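Local atomic coordinates of acyl-ACP thioesterase (Bacteroides thetaiotaomicron, PDB entry 2ESS), a protein that probably hydrolyses fatty acyl-ACP thioesters, releasing free fatty acids from their carrier protein during fatty acid biosynthesis. Residues D214-F228 against K233-F247. Numbering follows the deposited sequence.
Sequences DELSFFCDEVSENEF and KKNGSEVVCRSKVIF
F228 and F247 meet at the packed end of this contact, the CE1 carbon of F228 lying 3.9 Å from CD1 of F247, with the ring planes 83° apart and neither ring squarely over the other. Antiparallel pairing fixes their backbones: F228 and V245 form a hydrogen-bonded pair, and the N of F247 donates to the O of N226 (2.8 Å). Bulky aromatics suit this buried face, where F189 sets an edge-to-face ring against both. On the other face E227 runs extended beside I246, its CG 3.8 Å from CG1 of I246, while its carboxylate turns to H229.

At the far end only the turn is open; beneath it L216 CD2 packs on K234 CB (4.0 Å) and V240. S217 and K233 form another hydrogen-bonded pair. K233 crosses F219 at about a right angle, its long aliphatic chain bringing CE over one face toward the rim and NZ 4.4 Å from the centroid, a cation-pi contact. In the exposed turn a water joins E215 O (2.7 Å), S217 OG and G236 N. N235, whose positive phi (42°) asparagine tolerates well, both donates and accepts: ND2 to OD1 of D214 (3.2 Å), from above the carboxylate plane, and OD1 from E215 N (3.1 Å). The second carboxylate oxygen of D214 takes Y211 N and, through a water, reaches K234 NZ, which also bonds E209 O. Were D214 replaced by an alanine, N235 ND2 and Y211 N would probably lose their acceptors and the water bridge to K234 would be broken. G236 sits where a CB would collide with the preceding carbonyl.

Strand 227-234 is thus hydrogen-bonded between 215-224 and 238-247 in an antiparallel meander of the C-terminal hotdog domain; 161-164 borders 215-224, 199-206 borders 238-247, and helix 178-186 packs against F218, V240 and S243.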
ATOM      1  N   ASP A 214       0.580  -9.616 -18.671  1.00 35.92           N
ATOM      2  CA  ASP A 214       1.900 -10.165 -18.961  1.00 35.23           C
ATOM      3  C   ASP A 214       2.289 -11.226 -17.913  1.00 34.22           C
ATOM      4  O   ASP A 214       1.954 -11.086 -16.746  1.00 33.31           O
ATOM      5  CB  ASP A 214       2.958  -9.057 -18.974  1.00 36.98           C
ATOM      6  CG  ASP A 214       2.891  -8.145 -20.220  1.00 37.70           C
ATOM      7  OD1 ASP A 214       2.259  -8.502 -21.255  1.00 41.21           O
ATOM      8  OD2 ASP A 214       3.495  -7.047 -20.140  1.00 40.44           O
ATOM      9  N   GLU A 215       2.963 -12.288 -18.343  1.00 34.30           N
ATOM     10  CA  GLU A 215       3.493 -13.310 -17.449  1.00 37.45           C
ATOM     11  C   GLU A 215       4.895 -12.897 -17.046  1.00 36.45           C
ATOM     12  O   GLU A 215       5.800 -12.796 -17.864  1.00 38.88           O
ATOM     13  CB  GLU A 215       3.534 -14.673 -18.143  1.00 38.36           C
ATOM     14  CG  GLU A 215       4.243 -15.788 -17.344  1.00 43.97           C
ATOM     15  CD  GLU A 215       4.859 -16.888 -18.257  1.00 50.49           C
ATOM     16  OE1 GLU A 215       5.872 -16.614 -18.998  1.00 57.69           O
ATOM     17  OE2 GLU A 215       4.324 -18.030 -18.219  1.00 61.62           O
ATOM     18  N   LEU A 216       5.070 -12.640 -15.770  1.00 35.74           N
ATOM     19  CA  LEU A 216       6.365 -12.325 -15.241  1.00 33.09           C
ATOM     20  C   LEU A 216       7.000 -13.604 -14.712  1.00 34.10           C
ATOM     21  O   LEU A 216       6.383 -14.351 -13.961  1.00 33.45           O
ATOM     22  CB  LEU A 216       6.196 -11.316 -14.144  1.00 35.71           C
ATOM     23  CG  LEU A 216       5.532 -10.001 -14.583  1.00 35.71           C
ATOM     24  CD1 LEU A 216       5.336  -9.169 -13.372  1.00 36.29           C
ATOM     25  CD2 LEU A 216       6.333  -9.269 -15.630  1.00 36.97           C
ATOM     26  N   SER A 217       8.216 -13.881 -15.141  1.00 33.12           N
ATOM     27  CA  SER A 217       9.011 -14.991 -14.614  1.00 33.40           C
ATOM     28  C   SER A 217      10.214 -14.411 -13.829  1.00 34.11           C
ATOM     29  O   SER A 217      10.746 -13.338 -14.163  1.00 33.08           O
ATOM     30  CB  SER A 217       9.452 -15.939 -15.721  1.00 33.31           C
ATOM     31  OG  SER A 217       9.822 -15.230 -16.873  1.00 43.35           O
ATOM     32  N   PHE A 218      10.596 -15.139 -12.784  1.00 31.45           N
ATOM     33  CA  PHE A 218      11.574 -14.688 -11.819  1.00 31.94           C
ATOM     34  C   PHE A 218      12.730 -15.647 -11.811  1.00 33.54           C
ATOM     35  O   PHE A 218      12.530 -16.838 -11.677  1.00 32.17           O
ATOM     36  CB  PHE A 218      10.966 -14.631 -10.418  1.00 32.56           C
ATOM     37  CG  PHE A 218       9.880 -13.614 -10.283  1.00 30.36           C
ATOM     38  CD1 PHE A 218       8.635 -13.833 -10.821  1.00 31.41           C
ATOM     39  CD2 PHE A 218      10.115 -12.417  -9.661  1.00 35.81           C
ATOM     40  CE1 PHE A 218       7.646 -12.876 -10.731  1.00 30.43           C
ATOM     41  CE2 PHE A 218       9.135 -11.494  -9.558  1.00 34.12           C
ATOM     42  CZ  PHE A 218       7.895 -11.726 -10.103  1.00 36.72           C
ATOM     43  N   PHE A 219      13.936 -15.106 -11.956  1.00 35.54           N
ATOM     44  CA  PHE A 219      15.164 -15.898 -11.959  1.00 35.37           C
ATOM     45  C   PHE A 219      16.029 -15.382 -10.838  1.00 36.85           C
ATOM     46  O   PHE A 219      16.050 -14.176 -10.563  1.00 36.86           O
ATOM     47  CB  PHE A 219      15.903 -15.725 -13.269  1.00 35.50           C
ATOM     48  CG  PHE A 219      15.071 -16.016 -14.450  1.00 34.28           C
ATOM     49  CD1 PHE A 219      14.111 -15.108 -14.872  1.00 34.03           C
ATOM     50  CD2 PHE A 219      15.229 -17.201 -15.149  1.00 32.87           C
ATOM     51  CE1 PHE A 219      13.316 -15.383 -15.970  1.00 36.51           C
ATOM     52  CE2 PHE A 219      14.451 -17.468 -16.256  1.00 34.85           C
ATOM     53  CZ  PHE A 219      13.480 -16.558 -16.654  1.00 33.41           C
ATOM     54  N   CYS A 220      16.768 -16.295 -10.217  1.00 39.63           N
ATOM     55  CA  CYS A 220      17.527 -15.968  -9.044  1.00 38.88           C
ATOM     56  C   CYS A 220      18.871 -16.690  -8.972  1.00 42.11           C
ATOM     57  O   CYS A 220      18.931 -17.891  -9.182  1.00 40.68           O
ATOM     58  CB  CYS A 220      16.695 -16.298  -7.838  1.00 42.47           C
ATOM     59  SG  CYS A 220      17.475 -15.733  -6.361  1.00 50.02           S
ATOM     60  N   ASP A 221      19.946 -15.931  -8.717  1.00 42.64           N
ATOM     61  CA  ASP A 221      21.283 -16.462  -8.372  1.00 43.31           C
ATOM     62  C   ASP A 221      21.533 -16.177  -6.902  1.00 41.38           C
ATOM     63  O   ASP A 221      21.457 -15.029  -6.508  1.00 39.63           O
ATOM     64  CB  ASP A 221      22.401 -15.698  -9.101  1.00 43.87           C
ATOM     65  CG  ASP A 221      22.429 -15.931 -10.577  1.00 47.01           C
ATOM     66  OD1 ASP A 221      21.887 -16.947 -11.064  1.00 48.05           O
ATOM     67  OD2 ASP A 221      23.035 -15.077 -11.259  1.00 55.72           O
ATOM     68  N   GLU A 222      21.867 -17.183  -6.101  1.00 40.16           N
ATOM     69  CA  GLU A 222      22.290 -16.931  -4.739  1.00 40.20           C
ATOM     70  C   GLU A 222      23.803 -16.881  -4.759  1.00 38.15           C
ATOM     71  O   GLU A 222      24.457 -17.912  -4.893  1.00 37.74           O
ATOM     72  CB  GLU A 222      21.756 -17.992  -3.773  1.00 41.15           C
ATOM     73  CG  GLU A 222      22.076 -17.666  -2.312  1.00 45.80           C
ATOM     74  CD  GLU A 222      21.550 -18.703  -1.294  1.00 47.07           C
ATOM     75  OE1 GLU A 222      20.946 -19.723  -1.712  1.00 58.75           O
ATOM     76  OE2 GLU A 222      21.768 -18.492  -0.072  1.00 45.02           O
ATOM     77  N   VAL A 223      24.373 -15.687  -4.661  1.00 39.36           N
ATOM     78  CA  VAL A 223      25.802 -15.525  -4.877  1.00 43.36           C
ATOM     79  C   VAL A 223      26.608 -15.884  -3.619  1.00 45.98           C
ATOM     80  O   VAL A 223      27.751 -16.303  -3.725  1.00 45.89           O
ATOM     81  CB  VAL A 223      26.174 -14.129  -5.429  1.00 43.80           C
ATOM     82  CG1 VAL A 223      25.258 -13.758  -6.592  1.00 43.08           C
ATOM     83  CG2 VAL A 223      26.132 -13.090  -4.372  1.00 50.73           C
ATOM     84  N   SER A 224      25.998 -15.718  -2.452  1.00 47.25           N
ATOM     85  CA  SER A 224      26.532 -16.185  -1.180  1.00 48.21           C
ATOM     86  C   SER A 224      25.327 -16.525  -0.333  1.00 47.34           C
ATOM     87  O   SER A 224      24.193 -16.301  -0.757  1.00 48.25           O
ATOM     88  CB  SER A 224      27.323 -15.089  -0.476  1.00 49.06           C
ATOM     89  OG  SER A 224      26.458 -14.245   0.273  1.00 52.65           O
ATOM     90  N   GLU A 225      25.554 -16.992   0.887  1.00 45.75           N
ATOM     91  CA  GLU A 225      24.445 -17.341   1.784  1.00 47.08           C
ATOM     92  C   GLU A 225      23.452 -16.189   1.951  1.00 46.38           C
ATOM     93  O   GLU A 225      22.267 -16.418   2.194  1.00 52.15           O
ATOM     94  CB  GLU A 225      24.955 -17.760   3.167  1.00 47.56           C
ATOM     95  CG  GLU A 225      23.888 -18.463   4.049  1.00 52.47           C
ATOM     96  CD  GLU A 225      23.508 -19.877   3.555  1.00 58.15           C
ATOM     97  OE1 GLU A 225      24.218 -20.428   2.687  1.00 61.69           O
ATOM     98  OE2 GLU A 225      22.498 -20.442   4.038  1.00 54.72           O
ATOM     99  N   ASN A 226      23.937 -14.957   1.848  1.00 41.35           N
ATOM    100  CA  ASN A 226      23.114 -13.797   2.186  1.00 38.45           C
ATOM    101  C   ASN A 226      22.812 -12.862   1.033  1.00 35.81           C
ATOM    102  O   ASN A 226      22.044 -11.904   1.202  1.00 38.46           O
ATOM    103  CB  ASN A 226      23.811 -13.038   3.309  1.00 36.59           C
ATOM    104  CG  ASN A 226      23.659 -13.737   4.659  1.00 46.01           C
ATOM    105  OD1 ASN A 226      22.611 -14.326   4.954  1.00 46.08           O
ATOM    106  ND2 ASN A 226      24.715 -13.693   5.471  1.00 46.08           N
ATOM    107  N   GLU A 227      23.401 -13.128  -0.134  1.00 34.73           N
ATOM    108  CA  GLU A 227      23.248 -12.236  -1.287  1.00 35.06           C
ATOM    109  C   GLU A 227      22.561 -12.942  -2.452  1.00 34.41           C
ATOM    110  O   GLU A 227      23.006 -14.002  -2.903  1.00 34.50           O
ATOM    111  CB  GLU A 227      24.585 -11.700  -1.723  1.00 36.05           C
ATOM    112  CG  GLU A 227      24.466 -10.654  -2.842  1.00 36.79           C
ATOM    113  CD  GLU A 227      25.762  -9.888  -3.107  1.00 44.63           C
ATOM    114  OE1 GLU A 227      26.619  -9.830  -2.187  1.00 53.99           O
ATOM    115  OE2 GLU A 227      25.919  -9.345  -4.242  1.00 50.59           O
ATOM    116  N   PHE A 228      21.496 -12.319  -2.943  1.00 31.76           N
ATOM    117  CA  PHE A 228      20.701 -12.860  -4.013  1.00 29.12           C
ATOM    118  C   PHE A 228      20.576 -11.860  -5.135  1.00 29.95           C
ATOM    119  O   PHE A 228      20.320 -10.689  -4.915  1.00 31.25           O
ATOM    120  CB  PHE A 228      19.307 -13.196  -3.509  1.00 30.19           C
ATOM    121  CG  PHE A 228      19.291 -14.173  -2.395  1.00 35.23           C
ATOM    122  CD1 PHE A 228      19.528 -13.770  -1.099  1.00 34.65           C
ATOM    123  CD2 PHE A 228      19.042 -15.506  -2.638  1.00 34.62           C
ATOM    124  CE1 PHE A 228      19.497 -14.691  -0.068  1.00 34.86           C
ATOM    125  CE2 PHE A 228      19.007 -16.413  -1.603  1.00 41.90           C
ATOM    126  CZ  PHE A 228      19.249 -16.000  -0.321  1.00 37.72           C
ATOM    127  N   LYS A 233      11.606 -11.271 -15.909  1.00 32.17           N
ATOM    128  CA  LYS A 233      11.383 -11.202 -17.356  1.00 34.75           C
ATOM    129  C   LYS A 233       9.894 -11.258 -17.681  1.00 35.16           C
ATOM    130  O   LYS A 233       9.111 -11.907 -16.975  1.00 34.23           O
ATOM    131  CB  LYS A 233      12.061 -12.356 -18.085  1.00 33.83           C
ATOM    132  CG  LYS A 233      13.541 -12.360 -18.013  1.00 38.55           C
ATOM    133  CD  LYS A 233      14.105 -13.516 -18.807  1.00 41.60           C
ATOM    134  CE  LYS A 233      15.557 -13.740 -18.472  1.00 49.12           C
ATOM    135  NZ  LYS A 233      16.138 -14.873 -19.273  1.00 42.81           N
ATOM    136  N   LYS A 234       9.497 -10.592 -18.757  1.00 32.64           N
ATOM    137  CA  LYS A 234       8.126 -10.713 -19.231  1.00 33.98           C
ATOM    138  C   LYS A 234       8.043 -11.579 -20.481  1.00 38.65           C
ATOM    139  O   LYS A 234       8.941 -11.585 -21.340  1.00 39.15           O
ATOM    140  CB  LYS A 234       7.472  -9.340 -19.460  1.00 33.16           C
ATOM    141  CG  LYS A 234       7.873  -8.599 -20.726  1.00 36.77           C
ATOM    142  CD  LYS A 234       7.200  -7.218 -20.786  1.00 37.87           C
ATOM    143  CE  LYS A 234       7.722  -6.413 -21.979  1.00 45.51           C
ATOM    144  NZ  LYS A 234       7.001  -5.145 -22.169  1.00 44.34           N
ATOM    145  N   ASN A 235       6.947 -12.318 -20.541  1.00 39.56           N
ATOM    146  CA  ASN A 235       6.623 -13.201 -21.626  1.00 44.65           C
ATOM    147  C   ASN A 235       7.842 -13.992 -22.109  1.00 46.18           C
ATOM    148  O   ASN A 235       8.114 -14.116 -23.293  1.00 45.34           O
ATOM    149  CB  ASN A 235       5.890 -12.394 -22.710  1.00 47.85           C
ATOM    150  CG  ASN A 235       4.583 -11.720 -22.154  1.00 51.85           C
ATOM    151  OD1 ASN A 235       3.847 -12.313 -21.332  1.00 44.46           O
ATOM    152  ND2 ASN A 235       4.316 -10.492 -22.590  1.00 52.28           N
ATOM    153  N   GLY A 236       8.577 -14.536 -21.147  1.00 47.60           N
ATOM    154  CA  GLY A 236       9.678 -15.437 -21.441  1.00 50.67           C
ATOM    155  C   GLY A 236      11.050 -14.796 -21.495  1.00 54.15           C
ATOM    156  O   GLY A 236      11.953 -15.218 -20.779  1.00 59.43           O
ATOM    157  N   SER A 237      11.200 -13.744 -22.291  1.00 53.19           N
ATOM    158  CA  SER A 237      12.510 -13.363 -22.792  1.00 52.82           C
ATOM    159  C   SER A 237      13.018 -11.969 -22.427  1.00 48.77           C
ATOM    160  O   SER A 237      14.227 -11.750 -22.380  1.00 49.13           O
ATOM    161  CB  SER A 237      12.462 -13.458 -24.324  1.00 53.52           C
ATOM    162  OG  SER A 237      11.585 -12.456 -24.847  1.00 60.58           O
ATOM    163  N   GLU A 238      12.118 -11.022 -22.203  1.00 44.41           N
ATOM    164  CA  GLU A 238      12.518  -9.642 -22.083  1.00 41.29           C
ATOM    165  C   GLU A 238      12.681  -9.247 -20.649  1.00 36.54           C
ATOM    166  O   GLU A 238      11.714  -9.302 -19.899  1.00 30.28           O
ATOM    167  CB  GLU A 238      11.461  -8.755 -22.676  1.00 44.18           C
ATOM    168  CG  GLU A 238      10.865  -9.278 -23.922  1.00 53.99           C
ATOM    169  CD  GLU A 238       9.663  -8.489 -24.287  1.00 64.15           C
ATOM    170  OE1 GLU A 238       9.743  -7.234 -24.180  1.00 70.85           O
ATOM    171  OE2 GLU A 238       8.656  -9.127 -24.662  1.00 69.10           O
ATOM    172  N   VAL A 239      13.873  -8.790 -20.268  1.00 33.55           N
ATOM    173  CA  VAL A 239      14.094  -8.360 -18.895  1.00 33.64           C
ATOM    174  C   VAL A 239      13.351  -7.069 -18.598  1.00 32.77           C
ATOM    175  O   VAL A 239      13.494  -6.081 -19.327  1.00 35.44           O
ATOM    176  CB  VAL A 239      15.577  -8.205 -18.566  1.00 33.57           C
ATOM    177  CG1 VAL A 239      15.759  -7.621 -17.179  1.00 33.92           C
ATOM    178  CG2 VAL A 239      16.285  -9.566 -18.672  1.00 36.27           C
ATOM    179  N   VAL A 240      12.553  -7.075 -17.531  1.00 29.18           N
ATOM    180  CA  VAL A 240      11.889  -5.845 -17.086  1.00 30.33           C
ATOM    181  C   VAL A 240      12.533  -5.201 -15.856  1.00 33.80           C
ATOM    182  O   VAL A 240      12.505  -3.975 -15.719  1.00 28.48           O
ATOM    183  CB  VAL A 240      10.354  -6.023 -16.884  1.00 31.58           C
ATOM    184  CG1 VAL A 240       9.725  -6.380 -18.255  1.00 34.78           C
ATOM    185  CG2 VAL A 240      10.032  -7.079 -15.801  1.00 30.20           C
ATOM    186  N   CYS A 241      13.079  -6.001 -14.951  1.00 33.07           N
ATOM    187  CA  CYS A 241      13.874  -5.423 -13.868  1.00 32.30           C
ATOM    188  C   CYS A 241      14.841  -6.430 -13.311  1.00 30.67           C
ATOM    189  O   CYS A 241      14.717  -7.618 -13.571  1.00 30.14           O
ATOM    190  CB  CYS A 241      12.998  -4.827 -12.787  1.00 38.76           C
ATOM    191  SG  CYS A 241      11.930  -5.934 -11.968  1.00 45.37           S
ATOM    192  N   ARG A 242      15.813  -5.924 -12.555  1.00 32.29           N
ATOM    193  CA  ARG A 242      16.770  -6.717 -11.814  1.00 31.57           C
ATOM    194  C   ARG A 242      16.828  -6.139 -10.413  1.00 33.00           C
ATOM    195  O   ARG A 242      16.481  -4.945 -10.192  1.00 29.85           O
ATOM    196  CB  ARG A 242      18.162  -6.710 -12.480  1.00 31.13           C
ATOM    197  CG  ARG A 242      18.188  -7.480 -13.782  1.00 38.00           C
ATOM    198  CD  ARG A 242      19.569  -7.572 -14.443  1.00 36.96           C
ATOM    199  NE  ARG A 242      19.740  -6.370 -15.199  1.00 54.10           N
ATOM    200  CZ  ARG A 242      19.613  -6.256 -16.511  1.00 46.02           C
ATOM    201  NH1 ARG A 242      19.368  -7.295 -17.304  1.00 52.44           N
ATOM    202  NH2 ARG A 242      19.760  -5.055 -17.021  1.00 46.72           N
ATOM    203  N   SER A 243      17.263  -6.991  -9.482  1.00 29.52           N
ATOM    204  CA  SER A 243      17.304  -6.667  -8.081  1.00 32.24           C
ATOM    205  C   SER A 243      18.449  -7.380  -7.401  1.00 32.90           C
ATOM    206  O   SER A 243      18.893  -8.453  -7.826  1.00 31.91           O
ATOM    207  CB  SER A 243      15.961  -7.024  -7.423  1.00 34.03           C
ATOM    208  OG  SER A 243      15.966  -6.779  -6.028  1.00 37.90           O
ATOM    209  N   LYS A 244      18.952  -6.734  -6.359  1.00 32.03           N
ATOM    210  CA  LYS A 244      19.917  -7.325  -5.472  1.00 33.32           C
ATOM    211  C   LYS A 244      19.388  -7.185  -4.038  1.00 34.15           C
ATOM    212  O   LYS A 244      18.908  -6.124  -3.628  1.00 33.03           O
ATOM    213  CB  LYS A 244      21.256  -6.654  -5.661  1.00 37.37           C
ATOM    214  CG  LYS A 244      22.393  -7.280  -4.910  1.00 41.54           C
ATOM    215  CD  LYS A 244      23.674  -6.466  -5.069  1.00 52.24           C
ATOM    216  CE  LYS A 244      24.142  -6.435  -6.503  1.00 54.79           C
ATOM    217  NZ  LYS A 244      25.553  -6.001  -6.615  1.00 62.17           N
ATOM    218  N   VAL A 245      19.440  -8.287  -3.307  1.00 34.49           N
ATOM    219  CA  VAL A 245      18.914  -8.374  -1.939  1.00 33.37           C
ATOM    220  C   VAL A 245      20.029  -8.944  -1.097  1.00 33.43           C
ATOM    221  O   VAL A 245      20.547 -10.045  -1.378  1.00 33.91           O
ATOM    222  CB  VAL A 245      17.672  -9.268  -1.848  1.00 34.67           C
ATOM    223  CG1 VAL A 245      16.973  -9.040  -0.526  1.00 36.86           C
ATOM    224  CG2 VAL A 245      16.683  -9.011  -2.966  1.00 37.68           C
ATOM    225  N   ILE A 246      20.459  -8.173  -0.108  1.00 32.94           N
ATOM    226  CA  ILE A 246      21.459  -8.648   0.851  1.00 35.01           C
ATOM    227  C   ILE A 246      20.816  -8.735   2.247  1.00 34.42           C
ATOM    228  O   ILE A 246      20.328  -7.743   2.788  1.00 31.67           O
ATOM    229  CB  ILE A 246      22.732  -7.760   0.840  1.00 35.52           C
ATOM    230  CG1 ILE A 246      23.361  -7.783  -0.586  1.00 39.11           C
ATOM    231  CG2 ILE A 246      23.744  -8.256   1.869  1.00 35.12           C
ATOM    232  CD1 ILE A 246      24.514  -6.869  -0.773  1.00 37.05           C
ATOM    233  N   PHE A 247      20.799  -9.933   2.794  1.00 33.50           N
ATOM    234  CA  PHE A 247      20.306 -10.176   4.140  1.00 35.78           C
ATOM    235  C   PHE A 247      21.458 -10.168   5.124  1.00 38.60           C
ATOM    236  O   PHE A 247      22.601 -10.399   4.737  1.00 38.62           O
ATOM    237  CB  PHE A 247      19.636 -11.538   4.245  1.00 34.85           C
ATOM    238  CG  PHE A 247      18.300 -11.611   3.590  1.00 37.53           C
ATOM    239  CD1 PHE A 247      18.184 -11.867   2.241  1.00 33.38           C
ATOM    240  CD2 PHE A 247      17.138 -11.453   4.344  1.00 39.36           C
ATOM    241  CE1 PHE A 247      16.934 -11.955   1.648  1.00 39.98           C
ATOM    242  CE2 PHE A 247      15.887 -11.552   3.754  1.00 38.21           C
ATOM    243  CZ  PHE A 247      15.782 -11.786   2.406  1.00 38.31           C
TER
HETATM  244  O   HOH W   1       4.617  -6.675 -22.814  1.00 39.57           O
HETATM  245  O   HOH W   2       7.820 -14.459 -18.392  1.00 36.16           O